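Local coordinates for beta-glucuronidase (PDB 6U7J), which probably hydrolyses beta-D-glucuronides, including estrogen glucuronides, releasing glucuronic acid and so reactivating the conjugated hormone in the gut, at residues M411-E417 with R443-T448; E417-S421 with T448-D452; Q460-V465 with K497-P501. All coordinates share one frame; numbering follows the deposited sequence.

Contact 1: residues M411-E417 with R443-T448; sequences MWSITNE and RPITGT
The indole of Trp-412 is met from two directions by residues at the start of the neighbouring strand and just before it. Arg-443 crosses it at a slant: CD sits above the ring plane but displaced toward the rim, 3.7 Å from NE1 of Trp-412, and the guanidinium is turned 61° from the indole. At the ring edge, close to its plane, CD1 of Ile-445 approaches CD1 of Trp-412 to 3.5 Å. Asp-440 ties the two larger groups together, since its OD2 accepts from NE1 of Trp-412 and forms a salt bridge with NH1 of Arg-443. The indole N-H and Arg-443 NH1 thus share one carboxylate oxygen.

The Met-411 side chain has CG anti to the backbone N (chi1 -175°), which lays CG 3.2 Å from the carbonyl O of Pro-444; beyond it SD rests against Pro-444 CB and, at 3.8 Å, Thr-446 CG2. The backbones pair in parallel. Trp-412 N donates to Pro-444 O, Thr-446 N to Trp-412 O at 2.8 Å, and Ile-414 N to Thr-446 O at 2.9 Å. A beta bulge then shifts the register by one residue, bringing Asn-416 opposite Thr-448. Here the hydroxyl OG1 of Thr-448 donates to OD1 of Asn-416 at 2.8 Å, coming from above the amide plane, 59° out of it, while Glu-417 N reaches Thr-448 O at 3.0 Å and makes a second, weak bond to OG1. The latter hydroxyl therefore links two consecutive residues.

Strands 409-416 and 445-449, joined through helix 424-439, form a beta-alpha-beta unit of the TIM barrel, and the Asn-Glu pair at the first strand's end is consistent with the acid/base motif of glycosyl hydrolase family 2 relatives.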
ATOM      1  N   MET B 411      25.305  16.239 -26.001  1.00 29.90           N
ATOM      2  CA  MET B 411      25.584  14.992 -26.693  1.00 32.48           C
ATOM      3  C   MET B 411      24.301  14.487 -27.340  1.00 35.46           C
ATOM      4  O   MET B 411      23.208  14.711 -26.815  1.00 31.05           O
ATOM      5  CB  MET B 411      26.162  13.948 -25.719  1.00 27.85           C
ATOM      6  CG  MET B 411      26.594  12.633 -26.374  1.00 34.27           C
ATOM      7  SD  MET B 411      27.829  11.706 -25.414  1.00 41.47           S
ATOM      8  CE  MET B 411      26.965  11.482 -23.863  1.00 33.74           C
ATOM      9  N   TRP B 412      24.445  13.830 -28.500  1.00 33.35           N
ATOM     10  CA  TRP B 412      23.325  13.206 -29.194  1.00 33.96           C
ATOM     11  C   TRP B 412      23.402  11.707 -28.970  1.00 34.74           C
ATOM     12  O   TRP B 412      24.455  11.105 -29.189  1.00 34.87           O
ATOM     13  CB  TRP B 412      23.333  13.470 -30.708  1.00 36.35           C
ATOM     14  CG  TRP B 412      23.418  14.912 -31.129  1.00 35.97           C
ATOM     15  CD1 TRP B 412      24.473  15.513 -31.723  1.00 35.03           C
ATOM     16  CD2 TRP B 412      22.395  15.914 -31.016  1.00 37.32           C
ATOM     17  NE1 TRP B 412      24.195  16.835 -31.963  1.00 35.91           N
ATOM     18  CE2 TRP B 412      22.927  17.111 -31.539  1.00 37.35           C
ATOM     19  CE3 TRP B 412      21.090  15.922 -30.505  1.00 33.98           C
ATOM     20  CZ2 TRP B 412      22.206  18.306 -31.572  1.00 36.77           C
ATOM     21  CZ3 TRP B 412      20.373  17.108 -30.532  1.00 34.15           C
ATOM     22  CH2 TRP B 412      20.931  18.284 -31.067  1.00 35.80           C
ATOM     23  N   SER B 413      22.294  11.105 -28.555  1.00 31.53           N
ATOM     24  CA  SER B 413      22.180   9.658 -28.552  1.00 34.06           C
ATOM     25  C   SER B 413      21.295   9.263 -29.720  1.00 32.46           C
ATOM     26  O   SER B 413      20.172   9.757 -29.839  1.00 37.32           O
ATOM     27  CB  SER B 413      21.603   9.127 -27.238  1.00 29.91           C
ATOM     28  OG  SER B 413      21.213   7.781 -27.403  1.00 33.44           O
ATOM     29  N   ILE B 414      21.797   8.371 -30.574  1.00 31.07           N
ATOM     30  CA  ILE B 414      21.143   8.088 -31.846  1.00 31.53           C
ATOM     31  C   ILE B 414      20.299   6.833 -31.804  1.00 36.50           C
ATOM     32  O   ILE B 414      19.593   6.549 -32.789  1.00 32.43           O
ATOM     33  CB  ILE B 414      22.176   7.970 -32.986  1.00 32.81           C
ATOM     34  CG1 ILE B 414      23.111   6.802 -32.708  1.00 33.60           C
ATOM     35  CG2 ILE B 414      22.948   9.282 -33.131  1.00 31.77           C
ATOM     36  CD1 ILE B 414      23.879   6.337 -33.925  1.00 38.42           C
ATOM     37  N   THR B 415      20.356   6.068 -30.710  1.00 32.78           N
ATOM     38  CA  THR B 415      19.643   4.809 -30.589  1.00 32.00           C
ATOM     39  C   THR B 415      19.718   4.327 -29.145  1.00 32.48           C
ATOM     40  O   THR B 415      20.681   4.610 -28.419  1.00 31.95           O
ATOM     41  CB  THR B 415      20.212   3.745 -31.543  1.00 35.23           C
ATOM     42  OG1 THR B 415      19.381   2.585 -31.531  1.00 36.15           O
ATOM     43  CG2 THR B 415      21.624   3.344 -31.147  1.00 32.64           C
ATOM     44  N   ASN B 416      18.687   3.604 -28.732  1.00 31.93           N
ATOM     45  CA  ASN B 416      18.668   2.968 -27.425  1.00 34.48           C
ATOM     46  C   ASN B 416      18.517   1.470 -27.622  1.00 31.54           C
ATOM     47  O   ASN B 416      17.505   1.012 -28.169  1.00 34.61           O
ATOM     48  CB  ASN B 416      17.547   3.527 -26.541  1.00 31.82           C
ATOM     49  CG  ASN B 416      17.488   2.847 -25.193  1.00 33.06           C
ATOM     50  OD1 ASN B 416      18.229   3.197 -24.270  1.00 31.31           O
ATOM     51  ND2 ASN B 416      16.610   1.865 -25.073  1.00 36.20           N
ATOM     52  N   GLU B 417      19.547   0.722 -27.230  1.00 31.57           N
ATOM     53  CA  GLU B 417      19.510  -0.733 -27.172  1.00 36.08           C
ATOM     54  C   GLU B 417      19.123  -1.419 -28.508  1.00 37.69           C
ATOM     55  O   GLU B 417      18.244  -2.224 -28.558  1.00 38.54           O
ATOM     56  CB  GLU B 417      18.550  -1.192 -26.079  1.00 37.42           C
ATOM     57  CG  GLU B 417      18.972  -0.792 -24.655  1.00 39.33           C
ATOM     58  CD  GLU B 417      18.175  -1.531 -23.560  1.00 40.66           C
ATOM     59  OE1 GLU B 417      17.076  -2.055 -23.838  1.00 41.03           O
ATOM     60  OE2 GLU B 417      18.653  -1.582 -22.411  1.00 41.24           O
ATOM     61  N   ARG B 443      29.332  18.411 -31.195  1.00 43.62           N
ATOM     62  CA  ARG B 443      28.822  17.626 -30.074  1.00 44.60           C
ATOM     63  C   ARG B 443      29.165  16.151 -30.226  1.00 40.60           C
ATOM     64  O   ARG B 443      29.054  15.593 -31.325  1.00 37.47           O
ATOM     65  CB  ARG B 443      27.300  17.777 -29.923  1.00 40.27           C
ATOM     66  CG  ARG B 443      26.832  19.031 -29.200  1.00 38.27           C
ATOM     67  CD  ARG B 443      25.288  19.080 -29.207  1.00 38.83           C
ATOM     68  NE  ARG B 443      24.725  20.341 -28.719  1.00 33.93           N
ATOM     69  CZ  ARG B 443      24.354  21.347 -29.507  1.00 35.35           C
ATOM     70  NH1 ARG B 443      24.497  21.252 -30.818  1.00 35.54           N
ATOM     71  NH2 ARG B 443      23.848  22.452 -28.989  1.00 35.16           N
ATOM     72  N   PRO B 444      29.589  15.511 -29.144  1.00 37.49           N
ATOM     73  CA  PRO B 444      29.800  14.058 -29.150  1.00 39.21           C
ATOM     74  C   PRO B 444      28.529  13.289 -29.496  1.00 37.72           C
ATOM     75  O   PRO B 444      27.409  13.761 -29.298  1.00 36.16           O
ATOM     76  CB  PRO B 444      30.228  13.754 -27.709  1.00 36.24           C
ATOM     77  CG  PRO B 444      30.588  15.044 -27.116  1.00 40.95           C
ATOM     78  CD  PRO B 444      29.962  16.151 -27.878  1.00 35.70           C
ATOM     79  N   ILE B 445      28.734  12.066 -29.982  1.00 34.10           N
ATOM     80  CA  ILE B 445      27.700  11.166 -30.473  1.00 36.61           C
ATOM     81  C   ILE B 445      27.768   9.888 -29.648  1.00 37.53           C
ATOM     82  O   ILE B 445      28.867   9.419 -29.331  1.00 38.25           O
ATOM     83  CB  ILE B 445      27.927  10.851 -31.971  1.00 37.12           C
ATOM     84  CG1 ILE B 445      27.735  12.097 -32.823  1.00 33.76           C
ATOM     85  CG2 ILE B 445      27.035   9.722 -32.439  1.00 36.75           C
ATOM     86  CD1 ILE B 445      26.414  12.726 -32.618  1.00 40.04           C
ATOM     87  N   THR B 446      26.606   9.310 -29.312  1.00 37.44           N
ATOM     88  CA  THR B 446      26.577   8.022 -28.619  1.00 35.33           C
ATOM     89  C   THR B 446      25.292   7.266 -28.949  1.00 35.78           C
ATOM     90  O   THR B 446      24.444   7.724 -29.723  1.00 30.30           O
ATOM     91  CB  THR B 446      26.720   8.185 -27.099  1.00 36.97           C
ATOM     92  OG1 THR B 446      26.867   6.897 -26.489  1.00 41.23           O
ATOM     93  CG2 THR B 446      25.495   8.859 -26.503  1.00 36.09           C
ATOM     94  N   GLY B 447      25.193   6.073 -28.372  1.00 36.06           N
ATOM     95  CA  GLY B 447      24.006   5.236 -28.380  1.00 36.04           C
ATOM     96  C   GLY B 447      24.209   4.215 -27.280  1.00 38.34           C
ATOM     97  O   GLY B 447      25.348   3.904 -26.921  1.00 38.31           O
ATOM     98  N   THR B 448      23.112   3.715 -26.718  1.00 36.49           N
ATOM     99  CA  THR B 448      23.232   2.859 -25.550  1.00 33.28           C
ATOM    100  C   THR B 448      23.199   1.389 -25.942  1.00 35.46           C
ATOM    101  O   THR B 448      22.483   0.978 -26.858  1.00 32.08           O
ATOM    102  CB  THR B 448      22.133   3.128 -24.517  1.00 35.10           C
ATOM    103  OG1 THR B 448      20.871   2.662 -25.023  1.00 39.64           O
ATOM    104  CG2 THR B 448      22.062   4.607 -24.195  1.00 32.26           C
TER

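Contact 2: residues E417-S421 with T448-D452; sequences EPHSS and TMNVD
Direct packing brings Glu-417 against Asn-450, their side chains meeting at about a right angle. CB of Asn-450 lies 3.7 Å from both CD and OE2 of Glu-417, while the amide OD1 of Asn-450 stands beside Glu-417 CB; carboxylate and amide planes are 37° apart. The polar end of Glu-417 is engaged elsewhere, OE2 accepting from Asn-468 ND2. Next along the chain, Pro-418 sets its CD 3.4 Å from the carbonyl O of Thr-448. Val-451 points into the other segment and divides its methyls: CG1 reaches CD2 of His-419 at 4.0 Å and also faces the backbone of Pro-418, whereas CG2 is 3.4 Å from OG of Ser-420. On that same hydroxyl, the SD of Met-449 closes to 3.6 Å, the bent methionine chain folding back to do so.

Water supplies the polar bridge. A single molecule donates to Pro-418 O at 2.6 Å and to Ser-420 OG at 3.1 Å, and accepts from Asn-450 N at 3.0 Å, so it stitches two loop backbones. Ser-420 OG lies between its own backbone N and carbonyl carbon (chi1 60°), a placement that turns it to the water; it is also hydrogen-bonded to Asp-456.

Within 417-421, a weak bond from Ser-420 N to Pro-418 O closes an inverse gamma turn centred on His-419, giving Pro-418 O two donors. These loops follow adjacent strands at the C-terminal end of the TIM barrel, the end where glycosidase active sites of this fold are built; the Asn-Glu-Pro sequence ending at Pro-418 is consistent with that location.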
ATOM      1  N   GLU B 417      19.547   0.722 -27.230  1.00 31.57           N
ATOM      2  CA  GLU B 417      19.510  -0.733 -27.172  1.00 36.08           C
ATOM      3  C   GLU B 417      19.123  -1.419 -28.508  1.00 37.69           C
ATOM      4  O   GLU B 417      18.244  -2.224 -28.558  1.00 38.54           O
ATOM      5  CB  GLU B 417      18.550  -1.192 -26.079  1.00 37.42           C
ATOM      6  CG  GLU B 417      18.972  -0.792 -24.655  1.00 39.33           C
ATOM      7  CD  GLU B 417      18.175  -1.531 -23.560  1.00 40.66           C
ATOM      8  OE1 GLU B 417      17.076  -2.055 -23.838  1.00 41.03           O
ATOM      9  OE2 GLU B 417      18.653  -1.582 -22.411  1.00 41.24           O
ATOM     10  N   PRO B 418      19.838  -1.080 -29.592  1.00 38.35           N
ATOM     11  CA  PRO B 418      19.625  -1.832 -30.832  1.00 37.96           C
ATOM     12  C   PRO B 418      20.289  -3.194 -30.722  1.00 36.92           C
ATOM     13  O   PRO B 418      21.202  -3.405 -29.928  1.00 37.10           O
ATOM     14  CB  PRO B 418      20.319  -0.963 -31.892  1.00 37.08           C
ATOM     15  CG  PRO B 418      21.483  -0.382 -31.140  1.00 37.39           C
ATOM     16  CD  PRO B 418      20.982  -0.155 -29.711  1.00 35.58           C
ATOM     17  N   HIS B 419      19.815  -4.131 -31.543  1.00 35.38           N
ATOM     18  CA  HIS B 419      20.415  -5.465 -31.569  1.00 38.64           C
ATOM     19  C   HIS B 419      21.701  -5.392 -32.392  1.00 41.92           C
ATOM     20  O   HIS B 419      21.798  -5.877 -33.521  1.00 39.15           O
ATOM     21  CB  HIS B 419      19.439  -6.486 -32.130  1.00 37.04           C
ATOM     22  CG  HIS B 419      19.830  -7.903 -31.840  1.00 40.73           C
ATOM     23  ND1 HIS B 419      19.760  -8.907 -32.783  1.00 41.95           N
ATOM     24  CD2 HIS B 419      20.293  -8.485 -30.707  1.00 42.94           C
ATOM     25  CE1 HIS B 419      20.165 -10.044 -32.244  1.00 43.69           C
ATOM     26  NE2 HIS B 419      20.497  -9.814 -30.987  1.00 42.78           N
ATOM     27  N   SER B 420      22.700  -4.738 -31.801  1.00 37.94           N
ATOM     28  CA  SER B 420      23.911  -4.351 -32.512  1.00 41.53           C
ATOM     29  C   SER B 420      24.944  -5.476 -32.584  1.00 42.97           C
ATOM     30  O   SER B 420      26.078  -5.232 -33.008  1.00 38.32           O
ATOM     31  CB  SER B 420      24.523  -3.101 -31.860  1.00 38.87           C
ATOM     32  OG  SER B 420      24.871  -3.328 -30.503  1.00 35.94           O
ATOM     33  N   SER B 421      24.575  -6.685 -32.168  1.00 40.54           N
ATOM     34  CA  SER B 421      25.398  -7.867 -32.392  1.00 42.79           C
ATOM     35  C   SER B 421      25.314  -8.375 -33.825  1.00 45.26           C
ATOM     36  O   SER B 421      26.170  -9.165 -34.232  1.00 43.84           O
ATOM     37  CB  SER B 421      24.960  -8.984 -31.456  1.00 40.53           C
ATOM     38  OG  SER B 421      23.633  -9.359 -31.793  1.00 40.54           O
ATOM     39  N   THR B 448      23.112   3.715 -26.718  1.00 36.49           N
ATOM     40  CA  THR B 448      23.232   2.859 -25.550  1.00 33.28           C
ATOM     41  C   THR B 448      23.199   1.389 -25.942  1.00 35.46           C
ATOM     42  O   THR B 448      22.483   0.978 -26.858  1.00 32.08           O
ATOM     43  CB  THR B 448      22.133   3.128 -24.517  1.00 35.10           C
ATOM     44  OG1 THR B 448      20.871   2.662 -25.023  1.00 39.64           O
ATOM     45  CG2 THR B 448      22.062   4.607 -24.195  1.00 32.26           C
ATOM     46  N   MET B 449      23.963   0.597 -25.196  1.00 35.02           N
ATOM     47  CA  MET B 449      24.178  -0.813 -25.467  1.00 34.23           C
ATOM     48  C   MET B 449      23.392  -1.677 -24.502  1.00 38.37           C
ATOM     49  O   MET B 449      23.328  -1.391 -23.301  1.00 35.65           O
ATOM     50  CB  MET B 449      25.661  -1.174 -25.315  1.00 38.71           C
ATOM     51  CG  MET B 449      26.583  -0.523 -26.320  1.00 40.97           C
ATOM     52  SD  MET B 449      26.369  -1.311 -27.906  1.00 42.71           S
ATOM     53  CE  MET B 449      25.435  -0.036 -28.757  1.00 33.84           C
ATOM     54  N   ASN B 450      22.854  -2.776 -25.017  1.00 39.07           N
ATOM     55  CA  ASN B 450      22.454  -3.876 -24.155  1.00 41.87           C
ATOM     56  C   ASN B 450      23.070  -5.220 -24.529  1.00 37.70           C
ATOM     57  O   ASN B 450      23.164  -6.077 -23.650  1.00 38.55           O
ATOM     58  CB  ASN B 450      20.925  -4.012 -24.122  1.00 41.21           C
ATOM     59  CG  ASN B 450      20.400  -4.786 -25.286  1.00 41.63           C
ATOM     60  OD1 ASN B 450      20.464  -4.322 -26.422  1.00 47.42           O
ATOM     61  ND2 ASN B 450      19.902  -5.988 -25.031  1.00 45.37           N
ATOM     62  N   VAL B 451      23.510  -5.433 -25.781  1.00 38.06           N
ATOM     63  CA  VAL B 451      24.112  -6.707 -26.191  1.00 37.01           C
ATOM     64  C   VAL B 451      25.451  -6.884 -25.484  1.00 37.51           C
ATOM     65  O   VAL B 451      26.008  -5.922 -24.946  1.00 36.05           O
ATOM     66  CB  VAL B 451      24.313  -6.795 -27.717  1.00 39.75           C
ATOM     67  CG1 VAL B 451      23.002  -6.593 -28.482  1.00 38.26           C
ATOM     68  CG2 VAL B 451      25.368  -5.793 -28.169  1.00 34.98           C
ATOM     69  N   ASP B 452      25.989  -8.105 -25.509  1.00 39.82           N
ATOM     70  CA  ASP B 452      27.257  -8.389 -24.845  1.00 44.90           C
ATOM     71  C   ASP B 452      28.401  -7.636 -25.523  1.00 44.15           C
ATOM     72  O   ASP B 452      28.407  -7.449 -26.746  1.00 41.53           O
ATOM     73  CB  ASP B 452      27.534  -9.898 -24.848  1.00 46.57           C
ATOM     74  CG  ASP B 452      26.460 -10.702 -24.103  1.00 56.69           C
ATOM     75  OD1 ASP B 452      25.962 -10.222 -23.057  1.00 61.00           O
ATOM     76  OD2 ASP B 452      26.119 -11.823 -24.554  1.00 61.99           O
TER
HETATM   77  O   HOH W   1      22.976  -3.047 -28.041  1.00 36.90           O

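Contact 3: residues Q460-V465 with K497-P501; sequences QFFDVV and KYGKP
Two torsions carry Lys-500 to Phe-462: with CG beside its own backbone N (chi1 -69°) the chain runs out extended, then bends at the last bond (chi4 -69°) so that NZ meets the carbonyl O of Phe-462 at 2.8 Å. The donor lies nearly on the line of the C=O bond. On the way, CD of Lys-500 passes the same oxygen, and its CB and CD rest against CG2 of Val-465, each at 4.0 Å, the two side chains crossing at about a right angle.

Tyr-498, the last residue of helix 480-498, turns its ring toward Gln-460. CE1 approaches the backbone N of Gln-460 to 3.4 Å and the amide OE1 to 3.6 Å, with the amide and ring planes only 7° apart. The other end of that amide, NE2, bonds to Lys-457 O. Beneath one face of the tyrosine, toward its rim, lies CG of Lys-497, whose NZ donates to the phenol OH of Tyr-498.

Gly-499, with positive phi, takes the chain out of helix 480-498, and Pro-501 then offers its O to Val-465 N at 3.0 Å; CG1 of Val-464 packs on that same oxygen at 3.6 Å. This is the start of the parallel pairing of strands 465-468 and 502-506, the helix-to-strand turn of a beta-alpha-beta unit at the N-terminal end of the TIM barrel.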
ATOM      1  N   GLN B 460      32.304   1.424 -31.829  1.00 40.36           N
ATOM      2  CA  GLN B 460      33.496   2.100 -32.337  1.00 40.99           C
ATOM      3  C   GLN B 460      33.163   3.428 -33.019  1.00 41.77           C
ATOM      4  O   GLN B 460      34.037   4.294 -33.112  1.00 37.60           O
ATOM      5  CB  GLN B 460      34.256   1.194 -33.307  1.00 40.94           C
ATOM      6  CG  GLN B 460      33.502   0.875 -34.598  1.00 40.82           C
ATOM      7  CD  GLN B 460      32.583  -0.327 -34.437  1.00 45.85           C
ATOM      8  OE1 GLN B 460      32.347  -0.787 -33.319  1.00 45.95           O
ATOM      9  NE2 GLN B 460      32.058  -0.839 -35.548  1.00 42.86           N
ATOM     10  N   PHE B 461      31.921   3.619 -33.477  1.00 38.99           N
ATOM     11  CA  PHE B 461      31.542   4.858 -34.146  1.00 35.52           C
ATOM     12  C   PHE B 461      31.221   5.989 -33.179  1.00 40.25           C
ATOM     13  O   PHE B 461      31.053   7.127 -33.630  1.00 40.54           O
ATOM     14  CB  PHE B 461      30.331   4.627 -35.064  1.00 38.15           C
ATOM     15  CG  PHE B 461      30.541   3.538 -36.092  1.00 40.19           C
ATOM     16  CD1 PHE B 461      31.645   3.550 -36.925  1.00 40.57           C
ATOM     17  CD2 PHE B 461      29.631   2.502 -36.222  1.00 39.26           C
ATOM     18  CE1 PHE B 461      31.841   2.544 -37.865  1.00 43.24           C
ATOM     19  CE2 PHE B 461      29.820   1.499 -37.164  1.00 42.94           C
ATOM     20  CZ  PHE B 461      30.929   1.521 -37.986  1.00 41.15           C
ATOM     21  N   PHE B 462      31.134   5.720 -31.878  1.00 35.78           N
ATOM     22  CA  PHE B 462      30.678   6.711 -30.912  1.00 37.79           C
ATOM     23  C   PHE B 462      31.863   7.401 -30.253  1.00 38.24           C
ATOM     24  O   PHE B 462      32.983   6.894 -30.252  1.00 38.48           O
ATOM     25  CB  PHE B 462      29.799   6.068 -29.826  1.00 38.15           C
ATOM     26  CG  PHE B 462      28.587   5.359 -30.358  1.00 38.89           C
ATOM     27  CD1 PHE B 462      27.976   5.775 -31.537  1.00 38.72           C
ATOM     28  CD2 PHE B 462      28.046   4.285 -29.670  1.00 37.96           C
ATOM     29  CE1 PHE B 462      26.848   5.123 -32.025  1.00 37.87           C
ATOM     30  CE2 PHE B 462      26.919   3.632 -30.146  1.00 39.96           C
ATOM     31  CZ  PHE B 462      26.322   4.047 -31.328  1.00 38.69           C
ATOM     32  N   ASP B 463      31.591   8.568 -29.677  1.00 39.28           N
ATOM     33  CA  ASP B 463      32.575   9.281 -28.877  1.00 35.45           C
ATOM     34  C   ASP B 463      32.528   8.881 -27.408  1.00 43.42           C
ATOM     35  O   ASP B 463      33.547   8.975 -26.708  1.00 41.84           O
ATOM     36  CB  ASP B 463      32.361  10.786 -29.025  1.00 35.97           C
ATOM     37  CG  ASP B 463      32.352  11.222 -30.494  1.00 44.93           C
ATOM     38  OD1 ASP B 463      33.369  10.982 -31.183  1.00 49.37           O
ATOM     39  OD2 ASP B 463      31.335  11.770 -30.974  1.00 39.28           O
ATOM     40  N   VAL B 464      31.371   8.433 -26.925  1.00 40.09           N
ATOM     41  CA  VAL B 464      31.218   7.901 -25.576  1.00 37.82           C
ATOM     42  C   VAL B 464      30.517   6.563 -25.688  1.00 37.21           C
ATOM     43  O   VAL B 464      29.619   6.395 -26.522  1.00 38.76           O
ATOM     44  CB  VAL B 464      30.420   8.866 -24.668  1.00 37.72           C
ATOM     45  CG1 VAL B 464      30.121   8.224 -23.305  1.00 38.85           C
ATOM     46  CG2 VAL B 464      31.176  10.166 -24.486  1.00 34.84           C
ATOM     47  N   VAL B 465      30.943   5.596 -24.879  1.00 37.92           N
ATOM     48  CA  VAL B 465      30.267   4.299 -24.811  1.00 38.98           C
ATOM     49  C   VAL B 465      29.269   4.331 -23.662  1.00 39.57           C
ATOM     50  O   VAL B 465      29.621   4.688 -22.523  1.00 35.74           O
ATOM     51  CB  VAL B 465      31.284   3.157 -24.642  1.00 39.08           C
ATOM     52  CG1 VAL B 465      30.557   1.837 -24.361  1.00 38.75           C
ATOM     53  CG2 VAL B 465      32.148   3.036 -25.874  1.00 39.53           C
ATOM     54  N   LYS B 497      37.893  -2.730 -24.964  1.00 44.61           N
ATOM     55  CA  LYS B 497      37.529  -3.029 -26.347  1.00 41.48           C
ATOM     56  C   LYS B 497      37.497  -1.776 -27.215  1.00 45.34           C
ATOM     57  O   LYS B 497      37.847  -1.835 -28.401  1.00 44.74           O
ATOM     58  CB  LYS B 497      36.182  -3.747 -26.399  1.00 41.62           C
ATOM     59  CG  LYS B 497      35.658  -3.949 -27.815  1.00 44.88           C
ATOM     60  CD  LYS B 497      34.574  -5.024 -27.920  1.00 41.39           C
ATOM     61  CE  LYS B 497      34.325  -5.359 -29.390  1.00 41.49           C
ATOM     62  NZ  LYS B 497      32.947  -5.849 -29.648  1.00 45.48           N
ATOM     63  N   TYR B 498      37.084  -0.632 -26.654  1.00 43.67           N
ATOM     64  CA  TYR B 498      36.864   0.572 -27.450  1.00 42.76           C
ATOM     65  C   TYR B 498      37.697   1.771 -27.033  1.00 43.35           C
ATOM     66  O   TYR B 498      37.803   2.720 -27.819  1.00 43.82           O
ATOM     67  CB  TYR B 498      35.378   0.987 -27.424  1.00 40.95           C
ATOM     68  CG  TYR B 498      34.454  -0.040 -28.032  1.00 38.37           C
ATOM     69  CD1 TYR B 498      34.358  -0.185 -29.405  1.00 35.50           C
ATOM     70  CD2 TYR B 498      33.690  -0.875 -27.229  1.00 38.45           C
ATOM     71  CE1 TYR B 498      33.530  -1.130 -29.973  1.00 34.79           C
ATOM     72  CE2 TYR B 498      32.841  -1.825 -27.789  1.00 39.90           C
ATOM     73  CZ  TYR B 498      32.764  -1.939 -29.167  1.00 38.60           C
ATOM     74  OH  TYR B 498      31.939  -2.878 -29.735  1.00 38.78           O
ATOM     75  N   GLY B 499      38.257   1.783 -25.825  1.00 41.02           N
ATOM     76  CA  GLY B 499      39.173   2.847 -25.472  1.00 37.99           C
ATOM     77  C   GLY B 499      38.536   4.195 -25.239  1.00 45.54           C
ATOM     78  O   GLY B 499      39.227   5.212 -25.311  1.00 45.83           O
ATOM     79  N   LYS B 500      37.246   4.235 -24.935  1.00 42.41           N
ATOM     80  CA  LYS B 500      36.503   5.468 -24.751  1.00 43.70           C
ATOM     81  C   LYS B 500      35.980   5.580 -23.321  1.00 40.00           C
ATOM     82  O   LYS B 500      35.882   4.575 -22.605  1.00 42.09           O
ATOM     83  CB  LYS B 500      35.332   5.518 -25.747  1.00 43.76           C
ATOM     84  CG  LYS B 500      35.770   5.683 -27.214  1.00 43.69           C
ATOM     85  CD  LYS B 500      34.676   5.228 -28.154  1.00 45.37           C
ATOM     86  CE  LYS B 500      35.222   4.871 -29.537  1.00 48.50           C
ATOM     87  NZ  LYS B 500      35.683   6.089 -30.243  1.00 36.17           N
ATOM     88  N   PRO B 501      35.641   6.790 -22.869  1.00 41.49           N
ATOM     89  CA  PRO B 501      34.939   6.921 -21.586  1.00 39.80           C
ATOM     90  C   PRO B 501      33.589   6.218 -21.633  1.00 42.19           C
ATOM     91  O   PRO B 501      32.973   6.077 -22.697  1.00 38.69           O
ATOM     92  CB  PRO B 501      34.771   8.435 -21.412  1.00 42.55           C
ATOM     93  CG  PRO B 501      35.682   9.072 -22.403  1.00 45.06           C
ATOM     94  CD  PRO B 501      35.856   8.092 -23.522  1.00 46.22           C
TER

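As a worked example, the three contacts sample different depths and ends of one barrel. Contact 1 is its buried wall, where parallel backbone bonds dominate, with apolar packing and a few buried polar side chains. Contact 2 lies at and past the C-terminal end of strand 409-416, and on from strand 445-449 into its loop, sharing Glu-417 and Thr-448 with contact 1; being only partly buried, it keeps their backbone bond and adds a bridging water and side-chain packing. Contact 3, also partly buried, lies at the opposite end and combines a lysine-to-carbonyl bond with one backbone bond. Its Asp-463 OD2 and Val-464 O meet Ile-445 N and Thr-446 OG1 of contact 1, where strands 445-449 and 465-468 adjoin.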